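Leucyl aminopeptidase (Trypanosoma brucei brucei, PDB 5NTD) probably removes leucine and other amino acids from the N-termini of peptides, as a manganese-bound M17 family aminopeptidase that binds bestatin. Local coordinates at residues 409-421 against 438-450. Sequence-based numbering, arbitrary orientation.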
ATOM      1  N   ALA G 409      16.534  13.899  -7.971  1.00 22.65           N
ATOM      2  CA  ALA G 409      17.135  14.626  -9.095  1.00 23.50           C
ATOM      3  C   ALA G 409      18.634  14.918  -8.918  1.00 23.65           C
ATOM      4  O   ALA G 409      19.446  14.553  -9.764  1.00 25.05           O
ATOM      5  CB  ALA G 409      16.373  15.924  -9.360  1.00 23.83           C
ATOM      6  N   THR G 410      18.955  15.629  -7.861  1.00 22.94           N
ATOM      7  CA  THR G 410      20.342  16.138  -7.616  1.00 23.40           C
ATOM      8  C   THR G 410      21.067  15.534  -6.419  1.00 24.29           C
ATOM      9  O   THR G 410      22.252  15.750  -6.216  1.00 26.38           O
ATOM     10  CB  THR G 410      20.405  17.670  -7.494  1.00 22.33           C
ATOM     11  OG1 THR G 410      19.719  18.109  -6.322  1.00 21.35           O
ATOM     12  CG2 THR G 410      19.796  18.324  -8.702  1.00 21.80           C
ATOM     13  N   GLY G 411      20.358  14.753  -5.633  1.00 25.20           N
ATOM     14  CA  GLY G 411      21.003  13.891  -4.602  1.00 25.27           C
ATOM     15  C   GLY G 411      21.225  14.527  -3.248  1.00 25.64           C
ATOM     16  O   GLY G 411      20.761  15.629  -2.974  1.00 24.03           O
ATOM     17  N   ARG G 412      21.963  13.818  -2.412  1.00 26.09           N
ATOM     18  CA  ARG G 412      22.078  14.184  -0.993  1.00 29.34           C
ATOM     19  C   ARG G 412      23.049  15.336  -0.728  1.00 28.12           C
ATOM     20  O   ARG G 412      22.973  15.966   0.301  1.00 27.00           O
ATOM     21  CB  ARG G 412      22.481  12.956  -0.147  1.00 32.63           C
ATOM     22  CG  ARG G 412      21.594  11.715  -0.253  1.00 36.02           C
ATOM     23  CD  ARG G 412      20.320  12.004   0.438  1.00 40.43           C
ATOM     24  NE  ARG G 412      19.503  10.826   0.695  1.00 47.60           N
ATOM     25  CZ  ARG G 412      19.306  10.278   1.892  1.00 49.52           C
ATOM     26  NH1 ARG G 412      19.868  10.778   2.996  1.00 49.82           N
ATOM     27  NH2 ARG G 412      18.539   9.203   1.979  1.00 49.90           N
ATOM     28  N   HIS G 413      23.936  15.612  -1.679  1.00 27.65           N
ATOM     29  CA  HIS G 413      25.019  16.590  -1.483  1.00 29.22           C
ATOM     30  C   HIS G 413      24.906  17.846  -2.284  1.00 28.04           C
ATOM     31  O   HIS G 413      25.634  18.786  -2.049  1.00 28.48           O
ATOM     32  CB  HIS G 413      26.389  15.964  -1.737  1.00 31.32           C
ATOM     33  CG  HIS G 413      26.589  14.694  -0.989  1.00 35.96           C
ATOM     34  ND1 HIS G 413      26.177  13.477  -1.483  1.00 38.98           N
ATOM     35  CD2 HIS G 413      27.091  14.453   0.243  1.00 38.71           C
ATOM     36  CE1 HIS G 413      26.441  12.535  -0.598  1.00 39.63           C
ATOM     37  NE2 HIS G 413      26.993  13.101   0.456  1.00 40.43           N
ATOM     38  N   HIS G 414      24.027  17.836  -3.252  1.00 26.54           N
ATOM     39  CA  HIS G 414      23.862  18.972  -4.147  1.00 26.28           C
ATOM     40  C   HIS G 414      22.446  19.524  -4.073  1.00 26.67           C
ATOM     41  O   HIS G 414      21.498  18.843  -4.467  1.00 25.98           O
ATOM     42  CB  HIS G 414      24.130  18.581  -5.595  1.00 26.33           C
ATOM     43  CG  HIS G 414      25.562  18.279  -5.888  1.00 26.24           C
ATOM     44  ND1 HIS G 414      26.165  17.096  -5.524  1.00 25.63           N
ATOM     45  CD2 HIS G 414      26.504  19.006  -6.517  1.00 25.49           C
ATOM     46  CE1 HIS G 414      27.417  17.114  -5.917  1.00 25.30           C
ATOM     47  NE2 HIS G 414      27.650  18.263  -6.512  1.00 25.21           N
ATOM     48  N   ALA G 415      22.327  20.755  -3.601  1.00 25.27           N
ATOM     49  CA  ALA G 415      21.061  21.450  -3.617  1.00 25.50           C
ATOM     50  C   ALA G 415      20.677  21.750  -5.057  1.00 26.38           C
ATOM     51  O   ALA G 415      21.513  22.076  -5.896  1.00 28.10           O
ATOM     52  CB  ALA G 415      21.140  22.734  -2.829  1.00 25.60           C
ATOM     53  N   GLY G 416      19.400  21.657  -5.338  1.00 25.83           N
ATOM     54  CA  GLY G 416      18.901  21.927  -6.690  1.00 26.04           C
ATOM     55  C   GLY G 416      18.663  23.419  -6.895  1.00 25.33           C
ATOM     56  O   GLY G 416      18.065  24.065  -6.053  1.00 24.99           O
ATOM     57  N   LEU G 417      19.090  23.917  -8.036  1.00 24.74           N
ATOM     58  CA  LEU G 417      18.861  25.312  -8.413  1.00 25.70           C
ATOM     59  C   LEU G 417      17.877  25.495  -9.568  1.00 25.46           C
ATOM     60  O   LEU G 417      18.095  25.003 -10.666  1.00 25.32           O
ATOM     61  CB  LEU G 417      20.174  25.994  -8.802  1.00 26.12           C
ATOM     62  CG  LEU G 417      21.303  25.978  -7.775  1.00 26.26           C
ATOM     63  CD1 LEU G 417      22.498  26.753  -8.324  1.00 26.27           C
ATOM     64  CD2 LEU G 417      20.857  26.554  -6.445  1.00 26.35           C
ATOM     65  N   TYR G 418      16.841  26.283  -9.310  1.00 25.10           N
ATOM     66  CA  TYR G 418      15.904  26.715 -10.346  1.00 24.96           C
ATOM     67  C   TYR G 418      16.065  28.233 -10.459  1.00 25.54           C
ATOM     68  O   TYR G 418      15.710  28.963  -9.526  1.00 26.04           O
ATOM     69  CB  TYR G 418      14.471  26.334  -9.946  1.00 24.79           C
ATOM     70  CG  TYR G 418      13.381  26.782 -10.881  1.00 24.76           C
ATOM     71  CD1 TYR G 418      13.023  25.990 -11.993  1.00 24.27           C
ATOM     72  CD2 TYR G 418      12.653  27.953 -10.640  1.00 23.33           C
ATOM     73  CE1 TYR G 418      12.013  26.393 -12.856  1.00 24.19           C
ATOM     74  CE2 TYR G 418      11.647  28.366 -11.512  1.00 23.49           C
ATOM     75  CZ  TYR G 418      11.321  27.578 -12.599  1.00 24.19           C
ATOM     76  OH  TYR G 418      10.309  27.966 -13.457  1.00 24.18           O
ATOM     77  N   VAL G 419      16.585  28.682 -11.574  1.00 25.16           N
ATOM     78  CA  VAL G 419      17.050  30.045 -11.707  1.00 26.75           C
ATOM     79  C   VAL G 419      16.610  30.680 -13.026  1.00 25.99           C
ATOM     80  O   VAL G 419      16.785  30.095 -14.083  1.00 24.46           O
ATOM     81  CB  VAL G 419      18.585  30.114 -11.619  1.00 28.36           C
ATOM     82  CG1 VAL G 419      19.063  31.551 -11.377  1.00 28.91           C
ATOM     83  CG2 VAL G 419      19.095  29.235 -10.486  1.00 28.87           C
ATOM     84  N   ASN G 420      16.092  31.894 -12.947  1.00 25.49           N
ATOM     85  CA  ASN G 420      15.578  32.566 -14.162  1.00 28.25           C
ATOM     86  C   ASN G 420      16.629  33.210 -15.079  1.00 28.36           C
ATOM     87  O   ASN G 420      16.321  33.614 -16.165  1.00 28.46           O
ATOM     88  CB  ASN G 420      14.514  33.595 -13.819  1.00 28.77           C
ATOM     89  CG  ASN G 420      15.084  34.789 -13.133  1.00 29.09           C
ATOM     90  OD1 ASN G 420      16.207  34.758 -12.628  1.00 31.64           O
ATOM     91  ND2 ASN G 420      14.326  35.835 -13.086  1.00 29.29           N
ATOM     92  N   GLU G 421      17.865  33.254 -14.639  1.00 32.20           N
ATOM     93  CA  GLU G 421      18.993  33.850 -15.428  1.00 34.92           C
ATOM     94  C   GLU G 421      20.226  32.973 -15.359  1.00 35.63           C
ATOM     95  O   GLU G 421      20.575  32.525 -14.291  1.00 38.43           O
ATOM     96  CB  GLU G 421      19.359  35.210 -14.892  1.00 37.22           C
ATOM     97  CG  GLU G 421      18.262  36.231 -15.116  1.00 42.57           C
ATOM     98  CD  GLU G 421      18.630  37.629 -14.668  1.00 48.55           C
ATOM     99  OE1 GLU G 421      19.768  37.827 -14.157  1.00 52.99           O
ATOM    100  OE2 GLU G 421      17.762  38.534 -14.843  1.00 56.18           O
ATOM    101  N   THR G 438      27.722  22.381  -2.155  1.00 22.47           N
ATOM    102  CA  THR G 438      27.560  22.238  -3.610  1.00 22.83           C
ATOM    103  C   THR G 438      26.094  22.244  -4.057  1.00 23.02           C
ATOM    104  O   THR G 438      25.231  21.845  -3.324  1.00 23.71           O
ATOM    105  CB  THR G 438      28.207  20.955  -4.142  1.00 22.86           C
ATOM    106  OG1 THR G 438      27.836  19.870  -3.301  1.00 22.91           O
ATOM    107  CG2 THR G 438      29.709  21.077  -4.142  1.00 22.79           C
ATOM    108  N   CYS G 439      25.881  22.748  -5.261  1.00 23.45           N
ATOM    109  CA  CYS G 439      24.602  22.821  -5.926  1.00 24.05           C
ATOM    110  C   CYS G 439      24.659  22.206  -7.318  1.00 24.40           C
ATOM    111  O   CYS G 439      25.725  21.957  -7.864  1.00 24.33           O
ATOM    112  CB  CYS G 439      24.094  24.282  -6.036  1.00 24.17           C
ATOM    113  SG  CYS G 439      23.979  25.111  -4.451  1.00 25.75           S
ATOM    114  N   PHE G 440      23.480  22.023  -7.898  1.00 24.55           N
ATOM    115  CA  PHE G 440      23.363  21.595  -9.302  1.00 23.90           C
ATOM    116  C   PHE G 440      22.046  22.085  -9.878  1.00 24.59           C
ATOM    117  O   PHE G 440      21.038  22.121  -9.176  1.00 24.08           O
ATOM    118  CB  PHE G 440      23.475  20.078  -9.409  1.00 23.87           C
ATOM    119  CG  PHE G 440      23.695  19.615 -10.809  1.00 23.86           C
ATOM    120  CD1 PHE G 440      24.973  19.740 -11.401  1.00 23.68           C
ATOM    121  CD2 PHE G 440      22.642  19.193 -11.585  1.00 22.79           C
ATOM    122  CE1 PHE G 440      25.180  19.367 -12.715  1.00 23.74           C
ATOM    123  CE2 PHE G 440      22.838  18.842 -12.906  1.00 23.32           C
ATOM    124  CZ  PHE G 440      24.102  18.912 -13.476  1.00 23.47           C
ATOM    125  N   PRO G 441      22.041  22.534 -11.147  1.00 25.03           N
ATOM    126  CA  PRO G 441      20.794  23.069 -11.682  1.00 24.71           C
ATOM    127  C   PRO G 441      19.743  22.038 -11.993  1.00 25.64           C
ATOM    128  O   PRO G 441      20.051  20.884 -12.345  1.00 26.48           O
ATOM    129  CB  PRO G 441      21.201  23.737 -12.989  1.00 24.38           C
ATOM    130  CG  PRO G 441      22.619  23.425 -13.207  1.00 25.10           C
ATOM    131  CD  PRO G 441      23.121  22.543 -12.131  1.00 25.06           C
ATOM    132  N   VAL G 442      18.492  22.471 -11.838  1.00 25.52           N
ATOM    133  CA  VAL G 442      17.361  21.738 -12.375  1.00 25.42           C
ATOM    134  C   VAL G 442      16.741  22.529 -13.508  1.00 25.61           C
ATOM    135  O   VAL G 442      16.928  23.726 -13.610  1.00 25.35           O
ATOM    136  CB  VAL G 442      16.312  21.345 -11.347  1.00 25.80           C
ATOM    137  CG1 VAL G 442      16.915  20.423 -10.305  1.00 26.67           C
ATOM    138  CG2 VAL G 442      15.699  22.564 -10.687  1.00 27.46           C
ATOM    139  N   LEU G 443      15.985  21.821 -14.346  1.00 25.49           N
ATOM    140  CA  LEU G 443      15.384  22.410 -15.558  1.00 24.74           C
ATOM    141  C   LEU G 443      14.626  23.706 -15.256  1.00 24.03           C
ATOM    142  O   LEU G 443      13.766  23.720 -14.418  1.00 23.85           O
ATOM    143  CB  LEU G 443      14.434  21.430 -16.231  1.00 23.98           C
ATOM    144  CG  LEU G 443      13.667  21.940 -17.446  1.00 23.30           C
ATOM    145  CD1 LEU G 443      14.602  22.159 -18.613  1.00 22.97           C
ATOM    146  CD2 LEU G 443      12.581  20.931 -17.820  1.00 23.49           C
ATOM    147  N   TYR G 444      15.000  24.763 -15.959  1.00 23.47           N
ATOM    148  CA  TYR G 444      14.220  25.994 -16.039  1.00 23.46           C
ATOM    149  C   TYR G 444      13.522  26.060 -17.382  1.00 22.99           C
ATOM    150  O   TYR G 444      14.123  26.266 -18.416  1.00 22.31           O
ATOM    151  CB  TYR G 444      15.100  27.242 -15.852  1.00 23.90           C
ATOM    152  CG  TYR G 444      14.311  28.532 -15.830  1.00 24.00           C
ATOM    153  CD1 TYR G 444      13.673  28.954 -14.667  1.00 24.09           C
ATOM    154  CD2 TYR G 444      14.208  29.341 -16.966  1.00 24.77           C
ATOM    155  CE1 TYR G 444      12.943  30.111 -14.631  1.00 24.05           C
ATOM    156  CE2 TYR G 444      13.457  30.523 -16.945  1.00 24.38           C
ATOM    157  CZ  TYR G 444      12.838  30.888 -15.775  1.00 24.86           C
ATOM    158  OH  TYR G 444      12.099  32.031 -15.710  1.00 27.02           O
ATOM    159  N   CYS G 445      12.223  25.901 -17.320  1.00 25.00           N
ATOM    160  CA  CYS G 445      11.359  25.887 -18.526  1.00 26.59           C
ATOM    161  C   CYS G 445       9.900  26.200 -18.172  1.00 26.62           C
ATOM    162  O   CYS G 445       9.030  25.343 -18.282  1.00 27.20           O
ATOM    163  CB  CYS G 445      11.475  24.558 -19.246  1.00 26.69           C
ATOM    164  SG  CYS G 445      10.880  24.672 -20.947  1.00 28.40           S
ATOM    165  N   PRO G 446       9.632  27.433 -17.708  1.00 25.73           N
ATOM    166  CA  PRO G 446       8.303  27.856 -17.267  1.00 24.92           C
ATOM    167  C   PRO G 446       7.168  27.519 -18.226  1.00 24.32           C
ATOM    168  O   PRO G 446       6.081  27.226 -17.796  1.00 25.95           O
ATOM    169  CB  PRO G 446       8.426  29.392 -17.162  1.00 24.61           C
ATOM    170  CG  PRO G 446       9.847  29.690 -17.122  1.00 25.02           C
ATOM    171  CD  PRO G 446      10.580  28.551 -17.768  1.00 25.28           C
ATOM    172  N   GLU G 447       7.418  27.614 -19.510  1.00 23.86           N
ATOM    173  CA  GLU G 447       6.375  27.301 -20.503  1.00 24.48           C
ATOM    174  C   GLU G 447       5.880  25.858 -20.391  1.00 24.45           C
ATOM    175  O   GLU G 447       4.754  25.562 -20.717  1.00 25.26           O
ATOM    176  CB  GLU G 447       6.816  27.615 -21.947  1.00 25.02           C
ATOM    177  CG  GLU G 447       8.032  26.835 -22.455  1.00 25.71           C
ATOM    178  CD  GLU G 447       9.357  27.535 -22.230  1.00 27.04           C
ATOM    179  OE1 GLU G 447       9.511  28.256 -21.216  1.00 26.79           O
ATOM    180  OE2 GLU G 447      10.279  27.319 -23.063  1.00 28.33           O
ATOM    181  N   TYR G 448       6.725  24.969 -19.900  1.00 24.54           N
ATOM    182  CA  TYR G 448       6.318  23.564 -19.634  1.00 25.05           C
ATOM    183  C   TYR G 448       5.826  23.294 -18.212  1.00 24.76           C
ATOM    184  O   TYR G 448       5.109  22.340 -17.984  1.00 26.60           O
ATOM    185  CB  TYR G 448       7.444  22.579 -19.975  1.00 24.30           C
ATOM    186  CG  TYR G 448       7.850  22.531 -21.424  1.00 24.26           C
ATOM    187  CD1 TYR G 448       7.030  23.075 -22.449  1.00 23.97           C
ATOM    188  CD2 TYR G 448       9.028  21.895 -21.801  1.00 23.37           C
ATOM    189  CE1 TYR G 448       7.412  23.010 -23.786  1.00 23.74           C
ATOM    190  CE2 TYR G 448       9.395  21.815 -23.133  1.00 23.44           C
ATOM    191  CZ  TYR G 448       8.593  22.388 -24.127  1.00 23.66           C
ATOM    192  OH  TYR G 448       8.966  22.311 -25.445  1.00 23.71           O
ATOM    193  N   HIS G 449       6.216  24.125 -17.265  1.00 25.89           N
ATOM    194  CA  HIS G 449       5.751  23.986 -15.854  1.00 26.37           C
ATOM    195  C   HIS G 449       4.351  24.545 -15.651  1.00 29.51           C
ATOM    196  O   HIS G 449       3.543  24.004 -14.924  1.00 29.97           O
ATOM    197  CB  HIS G 449       6.669  24.682 -14.872  1.00 25.68           C
ATOM    198  CG  HIS G 449       8.107  24.413 -15.110  1.00 26.30           C
ATOM    199  ND1 HIS G 449       8.572  23.198 -15.571  1.00 26.23           N
ATOM    200  CD2 HIS G 449       9.201  25.211 -14.988  1.00 27.09           C
ATOM    201  CE1 HIS G 449       9.883  23.253 -15.714  1.00 25.93           C
ATOM    202  NE2 HIS G 449      10.288  24.466 -15.393  1.00 26.56           N
ATOM    203  N   GLU G 450       4.110  25.670 -16.281  1.00 33.45           N
ATOM    204  CA  GLU G 450       2.861  26.437 -16.121  1.00 37.54           C
ATOM    205  C   GLU G 450       1.562  25.612 -16.286  1.00 35.41           C
ATOM    206  O   GLU G 450       0.683  25.713 -15.454  1.00 31.15           O
ATOM    207  CB  GLU G 450       2.867  27.612 -17.084  1.00 41.58           C
ATOM    208  CG  GLU G 450       1.671  28.522 -16.997  1.00 48.49           C
ATOM    209  CD  GLU G 450       1.708  29.583 -18.078  1.00 58.36           C
ATOM    210  OE1 GLU G 450       2.720  29.688 -18.850  1.00 60.56           O
ATOM    211  OE2 GLU G 450       0.681  30.314 -18.162  1.00 78.46           O
TER
HETATM  212  O   HOH W   1      17.774  26.520 -13.444  1.00 30.56           O
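Ala415 to Leu417 pair in parallel with Cys439 to Pro441 through a ladder of backbone hydrogen bonds. Ala415 N gives to Thr438 O, and Ala415 O takes the N-H of Phe440. Leu417 N then bonds Phe440 O, and Val442 N reaches Leu417 O at 2.8 Å in a nearly straight bond (171°). Beyond Leu417 a water continues the link, 3.1 Å from Val419 N and 2.9 Å from Val442 O.

At the start of the ladder, Thr438 OG1 donates to His413 O (2.8 Å) from above the carbonyl plane. The same hydroxyl oxygen lies over the centre of the His414 ring, whose NE2 is bonded to Asn114 O.

On the face that carries Ala415, Leu417 and Cys439, Leu417 CG meets Cys439 CB at 3.7 Å, and Ala415 CB lies near Cys439 SG. From the end of helix 404-410, the Thr410 side chain crosses that of Val442 at about a right angle, CG2 of Thr410 against CG1 of Val442.

Three aromatic rings cluster farther on. Tyr418 extends along 443-446 because its CG is trans to the main-chain N (chi1 177°). Tyr444 CD1 sits over one face of the Tyr418 ring, 3.4 Å from Tyr418 CZ; the two ring planes meet obliquely, at 50°. Tyr418 OH lies at the edge of the His449 ring, 3.3 Å from His449 CD2. Asn420 CA makes a CH-pi contact over the Tyr444 face.

Strand 490-495 flanks 415-419 antiparallel. Strand 415-419, helix 422-435 and strand 439-441 form a beta-alpha-beta crossover unit in the mixed sheet of the M17 catalytic domain.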